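PDB 4DXK: mandelate racemase / muconate lactonizing enzyme family protein from Agrobacterium tumefaciens, which probably acts as a lyase or racemase of the mandelate racemase subgroup of the enolase superfamily, though its substrate is not established. Local coordinates for residues Gln101-Ala104 with Gln105-Gly109; Ser219-Gln222 with Leu223-Met227; Gln186-Met190 with Pro191-Ser195. All coordinates share one frame; numbering follows the deposited sequence.

Interaction 1: Gln101-Ala104 with Gln105-Gly109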
loop_
_atom_site.group_PDB
_atom_site.type_symbol
_atom_site.label_atom_id
_atom_site.label_comp_id
_atom_site.label_asym_id
_atom_site.label_seq_id
_atom_site.Cartn_x
_atom_site.Cartn_y
_atom_site.Cartn_z
ATOM N N GLN A 101 -22.892 43.351 -4.202
ATOM C CA GLN A 101 -22.567 42.434 -3.111
ATOM C C GLN A 101 -21.072 42.372 -2.871
ATOM O O GLN A 101 -20.283 42.366 -3.819
ATOM C CB GLN A 101 -23.060 41.020 -3.432
ATOM C CG GLN A 101 -24.576 40.901 -3.467
ATOM C CD GLN A 101 -25.216 41.135 -2.111
ATOM O OE1 GLN A 101 -24.599 40.937 -1.070
ATOM N NE2 GLN A 101 -26.471 41.586 -2.120
ATOM N N PRO A 102 -20.661 42.309 -1.601
ATOM C CA PRO A 102 -19.247 42.014 -1.339
ATOM C C PRO A 102 -18.843 40.644 -1.870
ATOM O O PRO A 102 -19.675 39.729 -1.922
ATOM C CB PRO A 102 -19.173 42.000 0.194
ATOM C CG PRO A 102 -20.396 42.778 0.650
ATOM C CD PRO A 102 -21.448 42.417 -0.362
ATOM N N ILE A 103 -17.581 40.491 -2.242
ATOM C CA ILE A 103 -17.098 39.183 -2.684
ATOM C C ILE A 103 -17.406 38.058 -1.682
ATOM O O ILE A 103 -17.820 36.973 -2.090
ATOM C CB ILE A 103 -15.604 39.223 -3.078
ATOM C CG1 ILE A 103 -15.437 39.988 -4.397
ATOM C CG2 ILE A 103 -15.014 37.818 -3.198
ATOM C CD1 ILE A 103 -14.008 40.372 -4.710
ATOM N N ALA A 104 -17.246 38.314 -0.385
ATOM C CA ALA A 104 -17.500 37.262 0.598
ATOM C C ALA A 104 -18.923 36.726 0.476
ATOM O O ALA A 104 -19.166 35.540 0.667
ATOM C CB ALA A 104 -17.238 37.759 2.006
ATOM N N GLN A 105 -19.872 37.600 0.158
ATOM C CA GLN A 105 -21.244 37.155 -0.043
ATOM C C GLN A 105 -21.357 36.250 -1.265
ATOM O O GLN A 105 -21.981 35.188 -1.212
ATOM C CB GLN A 105 -22.203 38.337 -0.177
ATOM C CG GLN A 105 -23.640 37.875 -0.405
ATOM C CD GLN A 105 -24.146 37.017 0.742
ATOM O OE1 GLN A 105 -24.146 37.453 1.885
ATOM N NE2 GLN A 105 -24.560 35.796 0.442
ATOM N N LEU A 106 -20.746 36.657 -2.368
ATOM C CA LEU A 106 -20.826 35.890 -3.598
ATOM C C LEU A 106 -20.156 34.530 -3.467
ATOM O O LEU A 106 -20.507 33.610 -4.194
ATOM C CB LEU A 106 -20.239 36.686 -4.768
ATOM C CG LEU A 106 -20.995 37.970 -5.115
ATOM C CD1 LEU A 106 -20.329 38.622 -6.309
ATOM C CD2 LEU A 106 -22.471 37.690 -5.391
ATOM N N LEU A 107 -19.197 34.396 -2.553
ATOM C CA LEU A 107 -18.569 33.103 -2.297
ATOM C C LEU A 107 -19.474 32.121 -1.545
ATOM O O LEU A 107 -19.177 30.922 -1.508
ATOM C CB LEU A 107 -17.248 33.278 -1.540
ATOM C CG LEU A 107 -16.152 34.034 -2.284
ATOM C CD1 LEU A 107 -14.992 34.319 -1.348
ATOM C CD2 LEU A 107 -15.690 33.279 -3.515
ATOM N N GLY A 108 -20.555 32.610 -0.945
ATOM C CA GLY A 108 -21.440 31.785 -0.132
ATOM C C GLY A 108 -21.807 32.383 1.213
ATOM O O GLY A 108 -22.464 31.728 2.039
ATOM N N GLY A 109 -21.414 33.629 1.450
ATOM C CA GLY A 109 -21.851 34.344 2.631
ATOM C C GLY A 109 -20.761 34.640 3.639
ATOM O O GLY A 109 -19.701 34.007 3.624
#
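Gln101 lies alongside Gln105, the two side chains pointing the same way. Its amide oxygen OE1 rests against the methylene CG of Gln105 at 3.3 Å. The two amide planes are almost perpendicular, 89° apart, so the groups do not stack. Gln105 CG stands anti to its own backbone N (chi1 179°), which brings the methylene beside Gln101 while the amide end turns away. There its NE2 is hydrogen-bonded to the carbonyl of Leu59 of the second subunit. Nearer the backbone, Gln101 CB touches the CD2 methyl of Leu106 at 3.9 Å. Leu106 also packs on Trp92 and Phe95 of helix 79-99.

Pro102 is the N-cap of the short helix 103-106. Its carbonyl oxygen accepts the N-H of Leu106 at 3.3 Å, in the carbonyl plane, and a weak, bent bond from Gln105 N. The next bond along, Leu107 N to Ile103 O, is 3.0 Å. The same pair meets through side chains, with Ile103 CG2 against Leu107 CD1 at 4.0 Å. At the far end the chain leaves the helix at Gly108, which has a positive phi of 132°. Gly109 N then reaches back to Ala104 O at 3.1 Å, in the carbonyl plane and on a lone pair. Gly108 N bonds to Gln105 O at 3.0 Å. Both glycines have positive phi, a backbone shape that glycine takes easily.

The turn is buried between helices 79-99 and 323-335 of its own chain and the second subunit, where Leu107 O accepts from Arg302 of that subunit. Two bonds back into the last turn, with a glycine of positive phi, make this a Schellman motif closing a one-turn helix.

Interaction 2: Ser219-Gln222 with Leu223-Met227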
loop_
_atom_site.group_PDB
_atom_site.type_symbol
_atom_site.label_atom_id
_atom_site.label_comp_id
_atom_site.label_asym_id
_atom_site.label_seq_id
_atom_site.Cartn_x
_atom_site.Cartn_y
_atom_site.Cartn_z
ATOM N N SER A 219 10.966 27.200 1.751
ATOM C CA SER A 219 11.374 26.085 0.885
ATOM C C SER A 219 12.877 25.995 0.659
ATOM O O SER A 219 13.319 25.507 -0.381
ATOM C CB SER A 219 10.646 26.126 -0.464
ATOM O OG SER A 219 9.281 25.789 -0.263
ATOM N N MET A 220 13.657 26.434 1.641
ATOM C CA MET A 220 15.098 26.562 1.439
ATOM C C MET A 220 15.935 25.340 1.815
ATOM O O MET A 220 17.136 25.320 1.558
ATOM C CB MET A 220 15.619 27.803 2.162
ATOM C CG MET A 220 14.901 29.075 1.733
ATOM S SD MET A 220 15.531 30.566 2.512
ATOM C CE MET A 220 17.195 30.586 1.864
ATOM N N TRP A 221 15.314 24.317 2.396
ATOM C CA TRP A 221 16.052 23.160 2.908
ATOM C C TRP A 221 15.798 21.879 2.136
ATOM O O TRP A 221 14.689 21.643 1.647
ATOM C CB TRP A 221 15.685 22.931 4.379
ATOM C CG TRP A 221 16.134 24.054 5.237
ATOM C CD1 TRP A 221 15.397 25.123 5.654
ATOM C CD2 TRP A 221 17.450 24.250 5.747
ATOM N NE1 TRP A 221 16.176 25.971 6.417
ATOM C CE2 TRP A 221 17.446 25.455 6.476
ATOM C CE3 TRP A 221 18.643 23.529 5.642
ATOM C CZ2 TRP A 221 18.584 25.939 7.119
ATOM C CZ3 TRP A 221 19.766 24.013 6.274
ATOM C CH2 TRP A 221 19.732 25.209 6.999
ATOM N N GLN A 222 16.832 21.043 2.046
ATOM C CA GLN A 222 16.677 19.661 1.622
ATOM C C GLN A 222 16.055 18.833 2.754
ATOM O O GLN A 222 15.909 19.316 3.877
ATOM C CB GLN A 222 18.017 19.080 1.157
ATOM C CG GLN A 222 18.622 19.847 -0.014
ATOM C CD GLN A 222 17.729 19.807 -1.228
ATOM O OE1 GLN A 222 17.397 18.733 -1.727
ATOM N NE2 GLN A 222 17.312 20.974 -1.701
ATOM N N LEU A 223 15.685 17.590 2.465
ATOM C CA LEU A 223 14.867 16.806 3.396
ATOM C C LEU A 223 15.542 16.506 4.723
ATOM O O LEU A 223 14.926 16.659 5.783
ATOM C CB LEU A 223 14.398 15.507 2.749
ATOM C CG LEU A 223 13.563 14.605 3.663
ATOM C CD1 LEU A 223 12.247 15.263 4.041
ATOM C CD2 LEU A 223 13.312 13.260 2.999
ATOM N N LEU A 224 16.789 16.057 4.673
ATOM C CA LEU A 224 17.452 15.657 5.913
ATOM C C LEU A 224 17.662 16.808 6.914
ATOM O O LEU A 224 17.278 16.688 8.071
ATOM C CB LEU A 224 18.742 14.877 5.649
ATOM C CG LEU A 224 18.575 13.611 4.803
ATOM C CD1 LEU A 224 19.920 12.916 4.685
ATOM C CD2 LEU A 224 17.531 12.664 5.381
ATOM N N PRO A 225 18.254 17.939 6.478
ATOM C CA PRO A 225 18.364 19.025 7.458
ATOM C C PRO A 225 16.989 19.590 7.851
ATOM O O PRO A 225 16.832 20.048 8.988
ATOM C CB PRO A 225 19.222 20.072 6.735
ATOM C CG PRO A 225 19.054 19.765 5.276
ATOM C CD PRO A 225 18.959 18.263 5.226
ATOM N N ALA A 226 16.003 19.553 6.957
ATOM C CA ALA A 226 14.652 19.964 7.344
ATOM C C ALA A 226 14.134 19.120 8.514
ATOM O O ALA A 226 13.569 19.659 9.478
ATOM C CB ALA A 226 13.710 19.880 6.153
ATOM N N MET A 227 14.325 17.804 8.443
ATOM C CA MET A 227 13.870 16.932 9.528
ATOM C C MET A 227 14.675 17.159 10.809
ATOM O O MET A 227 14.122 17.121 11.907
ATOM C CB MET A 227 13.894 15.454 9.109
ATOM C CG MET A 227 12.839 15.090 8.072
ATOM S SD MET A 227 12.658 13.322 7.764
ATOM C CE MET A 227 14.264 12.918 7.048
#
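Trp221, just before helix 223-232, and Pro225, in its first turn, cross at a slant. The six-membered part of the indole does the touching. Its CE3 lies 3.7 Å from Pro225 CB, and CZ3 is a little farther from the same carbon. The approach is oblique to the ring. The indole leaves the backbone with CG anti to the carbonyl carbon (chi1 -65°), and this carries the six-membered ring towards the proline. The root of the same side chain makes a second contact: Trp221 CB meets the methyl of Ala226 at 4.0 Å. The tryptophan therefore leans on two successive residues of the first helical turn.

Gln222, next in the chain, is the N-cap. Here the backbone oxygen meets the helix, while the side chain turns away from it. Gln222 O accepts the N-H of Ala226 at 3.1 Å. The bond is fairly straight, 153° at the hydrogen, and the donor is tilted 15° from the carbonyl plane. Pro225 CG and CD lie close to this oxygen, CG at 3.5 Å. The Ala226 methyl is nearer still, with CB 3.2 Å from Gln222 O. Carbons of Pro225 and Ala226 thus lie close to the same oxygen. Pro225 itself has no N-H to offer, which suits a place in the first turn of a helix. Met227 N bonds to Leu223 O at 3.0 Å and carries the helical pattern on.

The loop follows barrel strand 212-216, whose Glu216 binds sodium. Trp221 also packs on Ala180 of helix 177-183, and Ala226 on Tyr256 of helix 253-259. Leu223 and Gln222 touch His312 of the third subunit, so the helix start lies between two neighbouring helices and a subunit interface.

Interaction 3: Gln186-Met190 with Pro191-Ser195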
loop_
_atom_site.group_PDB
_atom_site.type_symbol
_atom_site.label_atom_id
_atom_site.label_comp_id
_atom_site.label_asym_id
_atom_site.label_seq_id
_atom_site.Cartn_x
_atom_site.Cartn_y
_atom_site.Cartn_z
ATOM N N GLN A 186 21.643 22.307 2.244
ATOM C CA GLN A 186 22.074 20.911 2.316
ATOM C C GLN A 186 22.431 20.480 3.731
ATOM O O GLN A 186 22.426 19.286 4.044
ATOM C CB GLN A 186 23.266 20.642 1.393
ATOM C CG GLN A 186 22.930 20.667 -0.106
ATOM C CD GLN A 186 22.135 19.434 -0.625
ATOM O OE1 GLN A 186 22.065 18.371 0.020
ATOM N NE2 GLN A 186 21.544 19.586 -1.805
ATOM N N TYR A 187 22.745 21.453 4.587
ATOM C CA TYR A 187 23.408 21.177 5.860
ATOM C C TYR A 187 23.223 22.330 6.837
ATOM O O TYR A 187 23.225 23.495 6.438
ATOM C CB TYR A 187 24.912 20.959 5.616
ATOM C CG TYR A 187 25.746 20.884 6.879
ATOM C CD1 TYR A 187 25.745 19.742 7.670
ATOM C CD2 TYR A 187 26.535 21.954 7.271
ATOM C CE1 TYR A 187 26.491 19.672 8.831
ATOM C CE2 TYR A 187 27.288 21.897 8.429
ATOM C CZ TYR A 187 27.270 20.754 9.204
ATOM O OH TYR A 187 28.027 20.699 10.350
ATOM N N ILE A 188 23.069 22.008 8.119
ATOM C CA ILE A 188 23.133 23.018 9.167
ATOM C C ILE A 188 23.994 22.482 10.302
ATOM O O ILE A 188 23.791 21.364 10.778
ATOM C CB ILE A 188 21.722 23.469 9.652
ATOM C CG1 ILE A 188 21.828 24.678 10.581
ATOM C CG2 ILE A 188 20.957 22.329 10.314
ATOM C CD1 ILE A 188 20.484 25.304 10.904
ATOM N N SER A 189 24.991 23.262 10.701
ATOM C CA SER A 189 25.841 22.856 11.808
ATOM C C SER A 189 25.029 22.976 13.080
ATOM O O SER A 189 24.100 23.781 13.159
ATOM C CB SER A 189 27.077 23.749 11.906
ATOM O OG SER A 189 26.740 25.037 12.401
ATOM N N MET A 190 25.369 22.175 14.083
ATOM C CA MET A 190 24.666 22.261 15.354
ATOM C C MET A 190 24.804 23.631 16.030
ATOM O O MET A 190 23.828 24.128 16.593
ATOM C CB MET A 190 25.037 21.104 16.285
ATOM C CG MET A 190 24.447 19.779 15.793
ATOM S SD MET A 190 24.662 18.386 16.915
ATOM C CE MET A 190 26.423 18.095 16.742
ATOM N N PRO A 191 25.992 24.262 15.963
ATOM C CA PRO A 191 26.042 25.627 16.512
ATOM C C PRO A 191 25.125 26.608 15.766
ATOM O O PRO A 191 24.499 27.445 16.417
ATOM C CB PRO A 191 27.510 26.024 16.334
ATOM C CG PRO A 191 28.248 24.729 16.391
ATOM C CD PRO A 191 27.349 23.757 15.667
ATOM N N ASP A 192 25.027 26.508 14.443
ATOM C CA ASP A 192 24.128 27.399 13.710
ATOM C C ASP A 192 22.660 27.092 14.005
ATOM O O ASP A 192 21.815 27.997 14.036
ATOM C CB ASP A 192 24.394 27.325 12.210
ATOM C CG ASP A 192 25.659 28.051 11.805
ATOM O OD1 ASP A 192 26.218 28.803 12.633
ATOM O OD2 ASP A 192 26.090 27.873 10.649
ATOM N N LEU A 193 22.348 25.816 14.211
ATOM C CA LEU A 193 21.005 25.421 14.614
ATOM C C LEU A 193 20.679 26.021 15.989
ATOM O O LEU A 193 19.620 26.630 16.176
ATOM C CB LEU A 193 20.886 23.893 14.603
ATOM C CG LEU A 193 19.624 23.237 15.161
ATOM C CD1 LEU A 193 18.375 23.878 14.598
ATOM C CD2 LEU A 193 19.631 21.745 14.843
ATOM N N LYS A 194 21.597 25.884 16.940
ATOM C CA LYS A 194 21.402 26.460 18.273
ATOM C C LYS A 194 21.171 27.974 18.219
ATOM O O LYS A 194 20.309 28.501 18.920
ATOM C CB LYS A 194 22.587 26.116 19.176
ATOM C CG LYS A 194 22.448 26.581 20.612
ATOM C CD LYS A 194 23.444 25.869 21.515
ATOM C CE LYS A 194 24.880 26.119 21.083
ATOM N NZ LYS A 194 25.517 27.211 21.876
ATOM N N SER A 195 21.933 28.667 17.380
ATOM C CA SER A 195 21.761 30.109 17.235
ATOM C C SER A 195 20.385 30.460 16.682
ATOM O O SER A 195 19.755 31.417 17.139
ATOM C CB SER A 195 22.847 30.687 16.335
ATOM O OG SER A 195 24.121 30.514 16.926
HETATM O O HOH W 1 25.641 25.632 9.183
#
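The start of helix 190-207 is closed by a serine N-cap. Ser189 OG accepts the backbone N-H of Asp192 at 3.0 Å, with 157° at the hydrogen. Its chi1 of 73° sets the hydroxyl between the backbone N and the carbonyl carbon, which turns OG back over the first turn. There it also lies against the Asp192 carboxylate carbon, CG, at 3.3 Å. A water joins the same two residues: it accepts from Ser189 N at 2.9 Å and donates to Asp192 OD2 at 2.7 Å. That carboxylate has a further partner, a salt bridge to Lys182.

Backbone bonds take up the next two N-H groups. Leu193 N bonds to Ser189 O at 2.9 Å, and Lys194 N bonds to Met190 O. Pro191, which has no N-H to give, fills the first turn.

On the buried side, Ile188 reaches forward past the cap. Its side chain passes at a slant over that of Asp192, CG1 4.0 Å from CB. Ile188 CD1 meets Leu193 CB at 4.0 Å. Both residues continue onto Gln228 of helix 223-232. This apolar pair spanning the N-cap is a hydrophobic staple, here on the barrel's outer helical layer.

Overall arrangement
Along the chain the order is interaction 1, interaction 3, interaction 2. Interaction 1 belongs to the N-terminal domain of the enolase superfamily fold. The other two share the C-terminal barrel domain and lie on the opposite side of the chain's centre. The centre of interaction 1 is about 40 Å from that of interaction 2 and 47 Å from that of interaction 3. Interactions 2 and 3 have centres about 12 Å apart and touch directly: Trp221 CZ3 meets Tyr187 O at 3.5 Å. They begin successive barrel helices, 190-207 and 223-232, and both reach the third subunit. Interaction 1 meets the second subunit, so the contacts lie at interfaces with two different subunits of the eight-chain assembly.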